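Local coordinates for protein putative sarcosine dimethylglycine methyltransferase (Galdieria sulphuraria, PDB 2O57) that probably transfers methyl groups from S-adenosylmethionine to small glycine-derived amines such as sarcosine and dimethylglycine, at residues 38-42 with 43-47; 97-100 with 101-105; 144-148 with 149-153; 232-235 with 236-239; 262-265 with 266-270. One frame throughout, in Å; residues are numbered along the deposited sequence. Where two conformers were deposited one is given.

Interaction 1 (38-42 with 43-47); sequences HVWGG and EDIHV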
# COMPACT_ATOMS: atom_id res chain seq x y z
N HIS A 38 -16.43 6.71 23.72
CA HIS A 38 -16.06 7.39 24.99
C HIS A 38 -14.75 8.15 24.80
O HIS A 38 -14.59 9.24 25.29
CB HIS A 38 -15.91 6.38 26.11
CG HIS A 38 -15.37 6.96 27.40
ND1 HIS A 38 -16.11 7.77 28.23
CD2 HIS A 38 -14.15 6.84 27.98
CE1 HIS A 38 -15.39 8.11 29.28
NE2 HIS A 38 -14.19 7.57 29.15
N VAL A 39 -13.81 7.55 24.08
CA VAL A 39 -12.47 8.15 23.96
C VAL A 39 -12.39 9.11 22.79
O VAL A 39 -11.87 10.22 22.93
CB VAL A 39 -11.35 7.05 23.92
CG1 VAL A 39 -9.93 7.68 23.83
CG2 VAL A 39 -11.45 6.08 25.15
N TRP A 40 -12.95 8.72 21.66
CA TRP A 40 -12.76 9.45 20.40
C TRP A 40 -14.04 10.08 19.81
O TRP A 40 -14.02 10.67 18.72
CB TRP A 40 -12.09 8.52 19.37
CG TRP A 40 -10.69 8.09 19.82
CD1 TRP A 40 -9.57 8.86 19.84
CD2 TRP A 40 -10.32 6.81 20.33
NE1 TRP A 40 -8.50 8.14 20.34
CE2 TRP A 40 -8.94 6.87 20.63
CE3 TRP A 40 -11.01 5.60 20.54
CZ2 TRP A 40 -8.24 5.78 21.15
CZ3 TRP A 40 -10.31 4.50 21.08
CH2 TRP A 40 -8.94 4.59 21.36
N GLY A 41 -15.17 9.95 20.54
CA GLY A 41 -16.40 10.64 20.15
C GLY A 41 -16.86 10.28 18.74
O GLY A 41 -16.74 9.13 18.27
N GLY A 42 -17.40 11.26 18.04
CA GLY A 42 -18.01 11.00 16.76
C GLY A 42 -17.07 11.09 15.59
O GLY A 42 -17.50 11.07 14.45
N GLU A 43 -15.77 11.20 15.87
CA GLU A 43 -14.78 11.26 14.79
C GLU A 43 -14.15 9.88 14.73
O GLU A 43 -13.23 9.55 15.51
CB GLU A 43 -13.74 12.35 15.03
CG GLU A 43 -12.80 12.55 13.86
CD GLU A 43 -11.59 13.43 14.20
OE1 GLU A 43 -11.62 14.11 15.24
OE2 GLU A 43 -10.59 13.42 13.43
N ASP A 44 -14.69 9.06 13.81
CA ASP A 44 -14.46 7.62 13.81
C ASP A 44 -12.99 7.24 13.68
O ASP A 44 -12.27 7.84 12.88
CB ASP A 44 -15.23 6.97 12.68
CG ASP A 44 -16.71 7.23 12.77
OD1 ASP A 44 -17.45 6.35 13.22
OD2 ASP A 44 -17.12 8.32 12.39
N ILE A 45 -12.61 6.23 14.46
CA ILE A 45 -11.31 5.54 14.42
C ILE A 45 -11.33 4.26 13.56
O ILE A 45 -12.23 3.40 13.69
CB ILE A 45 -10.90 5.14 15.89
CG1 ILE A 45 -10.80 6.38 16.77
CG2 ILE A 45 -9.57 4.26 15.94
CD1 ILE A 45 -9.68 7.42 16.34
N HIS A 46 -10.28 4.10 12.76
CA HIS A 46 -10.06 2.86 12.02
C HIS A 46 -8.58 2.53 12.18
O HIS A 46 -7.84 3.31 12.80
CB HIS A 46 -10.43 3.01 10.53
CG HIS A 46 -11.81 3.53 10.31
ND1 HIS A 46 -12.08 4.87 10.18
CD2 HIS A 46 -13.01 2.90 10.26
CE1 HIS A 46 -13.39 5.05 10.03
NE2 HIS A 46 -13.98 3.87 10.08
N VAL A 47 -8.17 1.38 11.63
CA VAL A 47 -6.78 0.94 11.79
C VAL A 47 -5.84 2.05 11.31
O VAL A 47 -6.03 2.56 10.25
CB VAL A 47 -6.51 -0.40 11.12
CG1 VAL A 47 -5.05 -0.82 11.30
CG2 VAL A 47 -7.45 -1.50 11.73
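The indole of Trp40 is clasped between two aliphatic side chains. Over one face sits Ile45: its CG1 lies 3.3 Å above the ring plane, offset toward the rim, and comes within 3.5 Å of Trp40 CG. Its CD1 stands 3.9 Å from the centroid of the five-membered ring, only 19° off the normal, a CH-pi contact made squarely over the face. The opposite face rests on the preceding residue, with Val39 CG1 above the centre of the indole. The two side chains Trp40 and Ile45 meet at about a right angle, and it is the CG1-CD1 branch of Ile45 that does the touching. That branch stands beside the backbone N of Ile45 (chi1 -59°), which brings it back over the pyrrole part of the ring.

The chain returns to the tryptophan through a tight turn. Gly41 leaves helical geometry with positive phi, a value that favours glycine, and a type II' beta turn spans Trp40 to Glu43. Its closing bond, Glu43 N to Trp40 O, is weak at 3.4 Å. Arg60 adds grip from helix 59-76, its guanidinium bonding both Trp40 O and Glu43 O, while Ile59 packs on Trp40 and Ile45. Asp44 turns its carboxylate elsewhere, OD1 to the backbone N of Tyr93 and OD2 to that of Gly95. Those two amides belong to the glycine-rich turn after strand 85-89, so this type II' turn at the end of helix 27-40, with Ile45 packed on Trp40, is attached to a loop resembling the cofactor-binding motif of Rossmann-like methyltransferases.

Interaction 2 (97-100 with 101-105); sequences ARFL and VRKFG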
# COMPACT_ATOMS: atom_id res chain seq x y z
N ALA A 97 -16.92 10.88 6.21
CA ALA A 97 -17.76 11.64 5.30
C ALA A 97 -17.51 13.14 5.50
O ALA A 97 -17.32 13.87 4.53
CB ALA A 97 -19.23 11.31 5.48
N ARG A 98 -17.51 13.58 6.76
CA ARG A 98 -17.19 14.97 7.06
C ARG A 98 -15.78 15.35 6.61
O ARG A 98 -15.61 16.42 6.02
CB ARG A 98 -17.42 15.32 8.53
CG ARG A 98 -18.96 15.42 8.84
CD ARG A 98 -19.24 15.74 10.31
NE ARG A 98 -18.77 14.68 11.22
CZ ARG A 98 -19.44 13.58 11.56
NH1 ARG A 98 -20.64 13.34 11.03
NH2 ARG A 98 -18.89 12.71 12.45
N PHE A 99 -14.80 14.49 6.89
CA PHE A 99 -13.40 14.69 6.40
C PHE A 99 -13.34 14.89 4.86
O PHE A 99 -12.74 15.86 4.36
CB PHE A 99 -12.55 13.49 6.82
CG PHE A 99 -11.18 13.44 6.19
CD1 PHE A 99 -10.13 14.17 6.73
CD2 PHE A 99 -10.94 12.63 5.08
CE1 PHE A 99 -8.86 14.12 6.15
CE2 PHE A 99 -9.66 12.55 4.49
CZ PHE A 99 -8.62 13.29 5.03
N LEU A 100 -13.98 14.00 4.11
CA LEU A 100 -13.95 14.10 2.65
C LEU A 100 -14.69 15.35 2.09
O LEU A 100 -14.25 15.99 1.12
CB LEU A 100 -14.50 12.81 2.04
CG LEU A 100 -13.69 11.53 2.26
CD1 LEU A 100 -14.49 10.39 1.62
CD2 LEU A 100 -12.31 11.64 1.61
N VAL A 101 -15.83 15.66 2.70
CA VAL A 101 -16.63 16.82 2.28
C VAL A 101 -15.81 18.11 2.52
O VAL A 101 -15.66 18.92 1.60
CB VAL A 101 -18.02 16.86 2.98
CG1 VAL A 101 -18.74 18.23 2.73
CG2 VAL A 101 -18.89 15.66 2.53
N ARG A 102 -15.26 18.29 3.73
CA ARG A 102 -14.46 19.50 4.02
C ARG A 102 -13.22 19.59 3.12
O ARG A 102 -12.81 20.68 2.73
CB ARG A 102 -14.01 19.59 5.51
CG ARG A 102 -15.12 19.56 6.59
CD ARG A 102 -14.48 19.64 8.00
NE ARG A 102 -15.38 19.36 9.13
CZ ARG A 102 -16.22 20.27 9.60
NH1 ARG A 102 -16.26 21.46 9.04
NH2 ARG A 102 -17.01 20.00 10.64
N LYS A 103 -12.62 18.44 2.79
CA LYS A 103 -11.34 18.45 2.06
C LYS A 103 -11.52 18.61 0.54
O LYS A 103 -10.79 19.38 -0.08
CB LYS A 103 -10.51 17.19 2.38
CG LYS A 103 -9.09 17.25 1.82
CD LYS A 103 -8.23 16.17 2.41
CE LYS A 103 -6.77 16.52 2.23
NZ LYS A 103 -6.45 17.61 3.18
N PHE A 104 -12.50 17.91 -0.03
CA PHE A 104 -12.71 17.84 -1.49
C PHE A 104 -14.00 18.52 -2.00
O PHE A 104 -14.15 18.74 -3.21
CB PHE A 104 -12.69 16.37 -1.95
CG PHE A 104 -11.38 15.69 -1.71
CD1 PHE A 104 -10.32 15.87 -2.61
CD2 PHE A 104 -11.18 14.90 -0.57
CE1 PHE A 104 -9.08 15.26 -2.39
CE2 PHE A 104 -9.94 14.27 -0.33
CZ PHE A 104 -8.89 14.46 -1.23
N GLY A 105 -14.92 18.86 -1.11
CA GLY A 105 -16.20 19.41 -1.54
C GLY A 105 -17.06 18.44 -2.36
O GLY A 105 -17.89 18.86 -3.17
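Four successive i to i+4 backbone bonds tie Ala97-Leu100 to the turn that follows. Phe104 N to Leu100 O is the shortest, at 2.8 Å, and Arg102 N to Arg98 O the straightest, with 172° at the hydrogen. Val101 N to Ala97 O and Lys103 N to Phe99 O complete the set.

Side chains lean on the same carbonyls. Val101 CG2, the branch beside its backbone N, comes to 3.1 Å from Ala97 O, and Arg102 CG to 3.2 Å from Arg98 O. The Phe104 ring presents its edge to Leu100 O, with CD2 3.7 Å away. A little further out, Leu100 CD2 reaches Phe104 CE2 at 4.0 Å, while Lys103 CG lies over one face of that ring. Phe99 and Lys103 run alongside each other and touch at CZ and CD, 3.9 Å apart, both with CG anti to the backbone N (chi1 170° and -171°). Replacing Phe104 with an alanine would probably leave Leu100 CD2 and Ala75 of helix 59-76 without their aromatic partner and open a gap at the end of the helix.

Ala97 and Val101 face strands 107-112 and 134-138. The chemistry thus divides: apolar groups fasten the helix to its sheet and to helix 59-76, the buried Arg98 guanidinium is satisfied by Asn125 and Tyr93 O, and Arg102 and Lys103 lie on the exposed side, Lys103 with a long, weak ion pair to Glu68.

Interaction 3 (144-148 with 149-153); sequences IPCED and NSYDF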
# COMPACT_ATOMS: atom_id res chain seq x y z
N ILE A 144 -28.11 -2.26 -1.14
CA ILE A 144 -27.85 -0.83 -1.07
C ILE A 144 -29.10 -0.13 -1.61
O ILE A 144 -29.52 -0.40 -2.74
CB ILE A 144 -26.56 -0.44 -1.84
CG1 ILE A 144 -25.34 -1.23 -1.28
CG2 ILE A 144 -26.37 1.06 -1.77
CD1 ILE A 144 -23.98 -0.97 -2.05
N PRO A 145 -29.73 0.73 -0.77
CA PRO A 145 -31.04 1.29 -1.11
C PRO A 145 -30.85 2.47 -2.06
O PRO A 145 -31.16 3.60 -1.70
CB PRO A 145 -31.59 1.75 0.25
CG PRO A 145 -30.35 2.18 1.03
CD PRO A 145 -29.25 1.19 0.56
N CYS A 146 -30.28 2.21 -3.24
CA CYS A 146 -29.92 3.24 -4.21
C CYS A 146 -30.08 2.65 -5.64
O CYS A 146 -29.96 1.42 -5.80
CB CYS A 146 -28.46 3.71 -3.96
SG CYS A 146 -27.93 4.16 -2.18
N GLU A 147 -30.27 3.51 -6.65
CA GLU A 147 -30.34 3.09 -8.07
C GLU A 147 -28.97 2.61 -8.64
O GLU A 147 -27.92 2.95 -8.09
CB GLU A 147 -30.79 4.25 -8.96
CG GLU A 147 -32.09 4.93 -8.58
CD GLU A 147 -32.67 5.70 -9.76
OE1 GLU A 147 -33.07 6.89 -9.58
OE2 GLU A 147 -32.73 5.11 -10.88
N ASP A 148 -29.00 1.87 -9.74
CA ASP A 148 -27.79 1.50 -10.49
C ASP A 148 -27.06 2.75 -10.97
O ASP A 148 -27.71 3.75 -11.28
CB ASP A 148 -28.12 0.68 -11.73
CG ASP A 148 -28.83 -0.61 -11.41
OD1 ASP A 148 -29.28 -0.80 -10.26
OD2 ASP A 148 -28.92 -1.45 -12.33
N ASN A 149 -25.73 2.67 -11.05
CA ASN A 149 -24.92 3.71 -11.62
C ASN A 149 -25.11 5.07 -10.97
O ASN A 149 -25.27 6.05 -11.68
CB ASN A 149 -25.19 3.82 -13.13
CG ASN A 149 -24.95 2.54 -13.85
OD1 ASN A 149 -23.89 1.93 -13.69
ND2 ASN A 149 -25.95 2.08 -14.62
N SER A 150 -25.13 5.11 -9.63
CA SER A 150 -25.35 6.33 -8.86
C SER A 150 -24.07 7.06 -8.42
O SER A 150 -24.08 8.28 -8.29
CB SER A 150 -26.18 6.02 -7.59
OG SER A 150 -27.56 5.91 -7.89
N TYR A 151 -22.99 6.31 -8.16
CA TYR A 151 -21.83 6.89 -7.49
C TYR A 151 -20.57 7.05 -8.31
O TYR A 151 -20.14 6.14 -9.00
CB TYR A 151 -21.55 6.13 -6.17
CG TYR A 151 -22.72 6.27 -5.21
CD1 TYR A 151 -22.93 7.46 -4.51
CD2 TYR A 151 -23.64 5.24 -5.06
CE1 TYR A 151 -24.00 7.62 -3.67
CE2 TYR A 151 -24.74 5.37 -4.21
CZ TYR A 151 -24.92 6.58 -3.53
OH TYR A 151 -25.99 6.74 -2.68
N ASP A 152 -19.92 8.19 -8.16
CA ASP A 152 -18.59 8.35 -8.69
C ASP A 152 -17.58 7.50 -7.94
O ASP A 152 -16.60 7.07 -8.52
CB ASP A 152 -18.21 9.82 -8.63
CG ASP A 152 -19.14 10.66 -9.46
OD1 ASP A 152 -19.12 10.44 -10.69
OD2 ASP A 152 -19.92 11.47 -8.90
N PHE A 153 -17.81 7.26 -6.65
CA PHE A 153 -16.87 6.52 -5.80
C PHE A 153 -17.55 5.93 -4.56
O PHE A 153 -18.64 6.37 -4.15
CB PHE A 153 -15.65 7.38 -5.40
CG PHE A 153 -15.97 8.51 -4.47
CD1 PHE A 153 -15.88 8.34 -3.08
CD2 PHE A 153 -16.35 9.78 -4.97
CE1 PHE A 153 -16.19 9.42 -2.20
CE2 PHE A 153 -16.64 10.85 -4.11
CZ PHE A 153 -16.55 10.66 -2.71
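Cys146 and Tyr151 meet across the loop that leads into strand 151-157. From its CB, 4.1 Å from Tyr151 CE2, the cysteine turns SG beside its own backbone N (chi1 -48°) and toward the phenol. SG ends 3.3 Å from Tyr151 OH and 4.0 Å from Tyr151 CE2. It approaches at the rim of the ring: the sulfur is 5.2 Å from the centroid and 87° off the normal, practically in the ring plane. This is a cysteine sulfur-aromatic contact of the edge type, and neither face of the tyrosine takes part in it. It holds for one of two modelled conformers of Cys146, so it is doubtful as a permanent contact. The phenol oxygen is hydrogen-bonded to Asp109 of strand 107-112, which helps fix where the ring tip lies.

Next to this pair, Ser150 OG bonds Glu147 O at 3.0 Å. The hydroxyl lies well above the carbonyl plane, about 50° out of it, so the bond does not use a lone-pair direction. It draws the backbone together across Asp148 and Asn149, where the chain bends with Asn149 at positive phi. Ser150 OG also comes to 3.8 Å from Glu147 CB, placing the hydroxyl alongside the base of the glutamate side chain. The polar ends at the bend are held from outside: Asp148 makes a salt bridge to Arg175, and Asn149 OD1 accepts from Lys293.

Arg175, from helix 166-176, also bonds Cys146 O, clamping the loop to that helix. The buried Tyr151 ring packs on Val176 of the same helix and on Lys85 and Leu87 of strand 85-89, where strand 151-157 enters the central sheet.

Interaction 4 (232-235 with 236-239); sequences FSRP and DSLV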
# COMPACT_ATOMS: atom_id res chain seq x y z
N PHE A 232 -2.59 -3.20 -0.83
CA PHE A 232 -1.72 -2.84 0.26
C PHE A 232 -1.97 -3.87 1.36
O PHE A 232 -3.12 -4.26 1.61
CB PHE A 232 -2.06 -1.43 0.80
CG PHE A 232 -2.04 -0.33 -0.25
CD1 PHE A 232 -0.90 0.46 -0.43
CD2 PHE A 232 -3.16 -0.07 -1.04
CE1 PHE A 232 -0.88 1.47 -1.43
CE2 PHE A 232 -3.13 0.92 -2.03
CZ PHE A 232 -2.01 1.69 -2.22
N SER A 233 -0.90 -4.35 1.98
CA SER A 233 -1.02 -5.25 3.13
C SER A 233 -0.11 -4.66 4.18
O SER A 233 1.10 -4.47 3.93
CB SER A 233 -0.62 -6.68 2.74
OG SER A 233 -0.51 -7.52 3.89
N ARG A 234 -0.69 -4.32 5.33
CA ARG A 234 0.08 -3.69 6.39
C ARG A 234 -0.12 -4.48 7.68
O ARG A 234 -0.88 -4.02 8.55
CB ARG A 234 -0.39 -2.25 6.59
CG ARG A 234 -0.16 -1.36 5.34
CD ARG A 234 -0.73 0.03 5.58
NE ARG A 234 -0.73 0.88 4.39
CZ ARG A 234 0.24 1.74 4.11
NH1 ARG A 234 1.31 1.87 4.93
NH2 ARG A 234 0.13 2.50 3.02
N PRO A 235 0.56 -5.65 7.81
CA PRO A 235 0.43 -6.37 9.10
C PRO A 235 1.07 -5.59 10.26
O PRO A 235 0.64 -5.74 11.41
CB PRO A 235 1.13 -7.71 8.84
CG PRO A 235 2.11 -7.41 7.71
CD PRO A 235 1.43 -6.37 6.85
N ASP A 236 2.03 -4.70 9.97
CA ASP A 236 2.54 -3.80 10.99
C ASP A 236 1.48 -2.89 11.61
O ASP A 236 1.42 -2.78 12.82
CB ASP A 236 3.82 -3.03 10.57
CG ASP A 236 3.62 -2.09 9.36
OD1 ASP A 236 2.54 -2.06 8.68
OD2 ASP A 236 4.62 -1.38 9.07
N SER A 237 0.65 -2.26 10.78
CA SER A 237 -0.46 -1.44 11.25
C SER A 237 -1.44 -2.25 12.10
O SER A 237 -1.91 -1.76 13.13
CB SER A 237 -1.19 -0.76 10.07
OG SER A 237 -0.47 0.42 9.67
N LEU A 238 -1.78 -3.46 11.64
CA LEU A 238 -2.69 -4.33 12.38
C LEU A 238 -2.17 -4.57 13.81
O LEU A 238 -2.93 -4.34 14.79
CB LEU A 238 -2.85 -5.66 11.66
CG LEU A 238 -3.93 -6.57 12.27
CD1 LEU A 238 -5.22 -6.29 11.60
CD2 LEU A 238 -3.54 -8.03 12.06
N VAL A 239 -0.91 -4.98 13.92
CA VAL A 239 -0.24 -5.23 15.22
C VAL A 239 -0.17 -3.96 16.07
O VAL A 239 -0.58 -3.99 17.25
CB VAL A 239 1.16 -5.87 15.04
CG1 VAL A 239 1.96 -5.88 16.39
CG2 VAL A 239 1.00 -7.25 14.48
O HOH W 1 1.75 0.50 7.88
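Arg234 touches Asp236 and Ser237 just where strand 226-233 gives way to helix 235-251. Its CB lies 3.6 Å from Asp236 OD1 and 3.9 Å from Ser237 CB. One water links all three side chains: it donates to Asp236 OD1 at 2.8 Å and to Ser237 OG at 2.9 Å, and accepts at the edge of the guanidinium, in its plane, from Arg234 NH1 at 3.3 Å. The aspartate CG stands between its backbone N and carbonyl carbon (chi1 62°), which folds OD1 back for a weak bond from Ser237 N. The first helical bonds follow: Leu238 N to Arg234 O at 3.3 Å and the straighter Val239 N to Pro235 O at 3.0 Å.

Outer partners set the charged ends. Arg234 NH1 pairs with Glu73 of the second subunit and its guanidinium makes a cation-pi contact with Trp69, while Asp236 OD2 pairs with Arg230 of the second subunit. Ser237 OG bonds Gly48 O.

With Arg234 at the N-cap position and Pro235 in the first turn, this is a strand-to-helix junction at a dimer interface, where Phe232 and Ser233 continue the sheet antiparallel into the other subunit.

Interaction 5 (262-265 with 266-270); sequences PEFQ and ANMKR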
# COMPACT_ATOMS: atom_id res chain seq x y z
N PRO A 262 -16.83 -5.10 33.46
CA PRO A 262 -15.61 -5.92 33.59
C PRO A 262 -15.59 -7.16 32.70
O PRO A 262 -14.54 -7.44 32.10
CB PRO A 262 -15.57 -6.27 35.10
CG PRO A 262 -16.24 -5.11 35.74
CD PRO A 262 -17.37 -4.74 34.78
N GLU A 263 -16.69 -7.88 32.59
CA GLU A 263 -16.71 -9.08 31.74
C GLU A 263 -16.57 -8.71 30.26
O GLU A 263 -15.86 -9.40 29.48
CB GLU A 263 -17.97 -9.91 31.96
CG GLU A 263 -17.94 -10.70 33.27
CD GLU A 263 -19.20 -11.48 33.53
OE1 GLU A 263 -19.79 -12.02 32.57
OE2 GLU A 263 -19.55 -11.60 34.73
N PHE A 264 -17.22 -7.63 29.87
CA PHE A 264 -17.06 -7.16 28.50
C PHE A 264 -15.59 -6.83 28.22
O PHE A 264 -15.06 -7.17 27.14
CB PHE A 264 -17.94 -5.95 28.20
CG PHE A 264 -17.47 -5.22 26.97
CD1 PHE A 264 -17.74 -5.74 25.71
CD2 PHE A 264 -16.71 -4.07 27.07
CE1 PHE A 264 -17.29 -5.12 24.56
CE2 PHE A 264 -16.25 -3.44 25.93
CZ PHE A 264 -16.52 -3.96 24.66
N GLN A 265 -14.94 -6.14 29.16
CA GLN A 265 -13.56 -5.68 28.97
C GLN A 265 -12.64 -6.86 28.78
O GLN A 265 -11.78 -6.85 27.90
CB GLN A 265 -13.08 -4.84 30.15
CG GLN A 265 -13.75 -3.48 30.21
CD GLN A 265 -13.25 -2.64 31.37
OE1 GLN A 265 -12.04 -2.58 31.63
NE2 GLN A 265 -14.17 -1.99 32.09
N ALA A 266 -12.84 -7.89 29.59
CA ALA A 266 -12.01 -9.09 29.51
C ALA A 266 -12.18 -9.74 28.14
O ALA A 266 -11.18 -10.08 27.52
CB ALA A 266 -12.31 -10.05 30.68
N ASN A 267 -13.42 -9.85 27.63
CA ASN A 267 -13.72 -10.41 26.29
C ASN A 267 -13.12 -9.57 25.16
O ASN A 267 -12.58 -10.13 24.19
CB ASN A 267 -15.23 -10.51 26.01
CG ASN A 267 -15.95 -11.56 26.88
OD1 ASN A 267 -15.35 -12.55 27.28
ND2 ASN A 267 -17.24 -11.35 27.14
N MSE A 268 -13.25 -8.25 25.27
CA MSE A 268 -12.63 -7.35 24.26
C MSE A 268 -11.11 -7.52 24.21
O MSE A 268 -10.53 -7.65 23.14
CB MSE A 268 -12.97 -5.89 24.52
CG MSE A 268 -12.54 -5.00 23.29
SE MSE A 268 -13.11 -3.19 23.47
CE MSE A 268 -11.98 -2.46 22.06
N LYS A 269 -10.46 -7.46 25.37
CA LYS A 269 -9.01 -7.65 25.51
C LYS A 269 -8.55 -8.99 24.88
O LYS A 269 -7.55 -9.04 24.14
CB LYS A 269 -8.66 -7.54 27.01
CG LYS A 269 -7.20 -7.54 27.42
CD LYS A 269 -7.04 -7.42 28.98
CE LYS A 269 -7.90 -6.28 29.56
NZ LYS A 269 -7.94 -6.22 31.08
N ARG A 270 -9.29 -10.07 25.15
CA ARG A 270 -8.95 -11.35 24.52
C ARG A 270 -9.00 -11.26 23.00
O ARG A 270 -8.09 -11.74 22.34
CB ARG A 270 -9.83 -12.49 25.02
CG ARG A 270 -9.45 -12.92 26.42
CD ARG A 270 -10.24 -14.13 26.83
NE ARG A 270 -11.61 -13.79 27.19
CZ ARG A 270 -12.02 -13.54 28.43
NH1 ARG A 270 -11.15 -13.59 29.45
NH2 ARG A 270 -13.29 -13.24 28.65
O HOH W 2 -15.44 -12.05 30.40
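The opening turns of helix 262-280 carry a Met-aromatic contact, Phe264 with Met268, one helical turn apart. Met268 is deposited as selenomethionine, and its SE lies 3.7 Å from Phe264 CZ and 4.8 Å from the ring centroid, approaching obliquely at 60° off the normal. Met268 CB sits over a face of the same ring. The two side chains run side by side in one direction, since both place CG anti to the backbone N (chi1 163° and -169°). In the backbone, Met268 N bonds Phe264 O at 2.8 Å, one of four consecutive i to i+4 bonds.

Around the helix, Asn267 OD1 accepts from Arg270 NH2 at 2.6 Å, in the guanidinium plane. A water donates to Glu263 O at 2.8 Å and accepts a weak bond from the same Arg270 NH2, while Ala266 O lies over the centre of one guanidinium face. Arg205 also reaches Asn267 OD1 weakly, so the amide oxygen lies between two positive groups, whose mutual repulsion it may ease. A leucine in place of Asn267 would probably leave Arg270 NH2 without its side-chain acceptor and the two arginines without the amide oxygen between them.

Gln265 is anchored by Ser253 and by the carbonyl of Cys260. Toward helix 27-40, Phe264 packs on Asp28, Asp31 and Ser32, and Met268 reaches Phe35 of that helix as well as Val245 and Leu249 of helix 235-251.

Interactions 1 and 2 have centres about 17 Å apart and join directly, with Gly42 O 2.9 Å from Arg98 NH2; together they bracket the glycine-rich turn after strand 85-89, where S-adenosylmethionine probably binds, as in related methyltransferases. Interaction 2 also reaches interaction 3 through Leu100 CD1 and Phe153 CE1, 4.3 Å apart, within the methyltransferase domain. Val47 CG1 packs 3.8 Å from Ser237 O, connecting interaction 1 to interaction 4 at the dimer interface. Interaction 5 touches none of the others: its nearest atoms are about 7 Å from interaction 1, and its centre is about 39 Å from that of interaction 3.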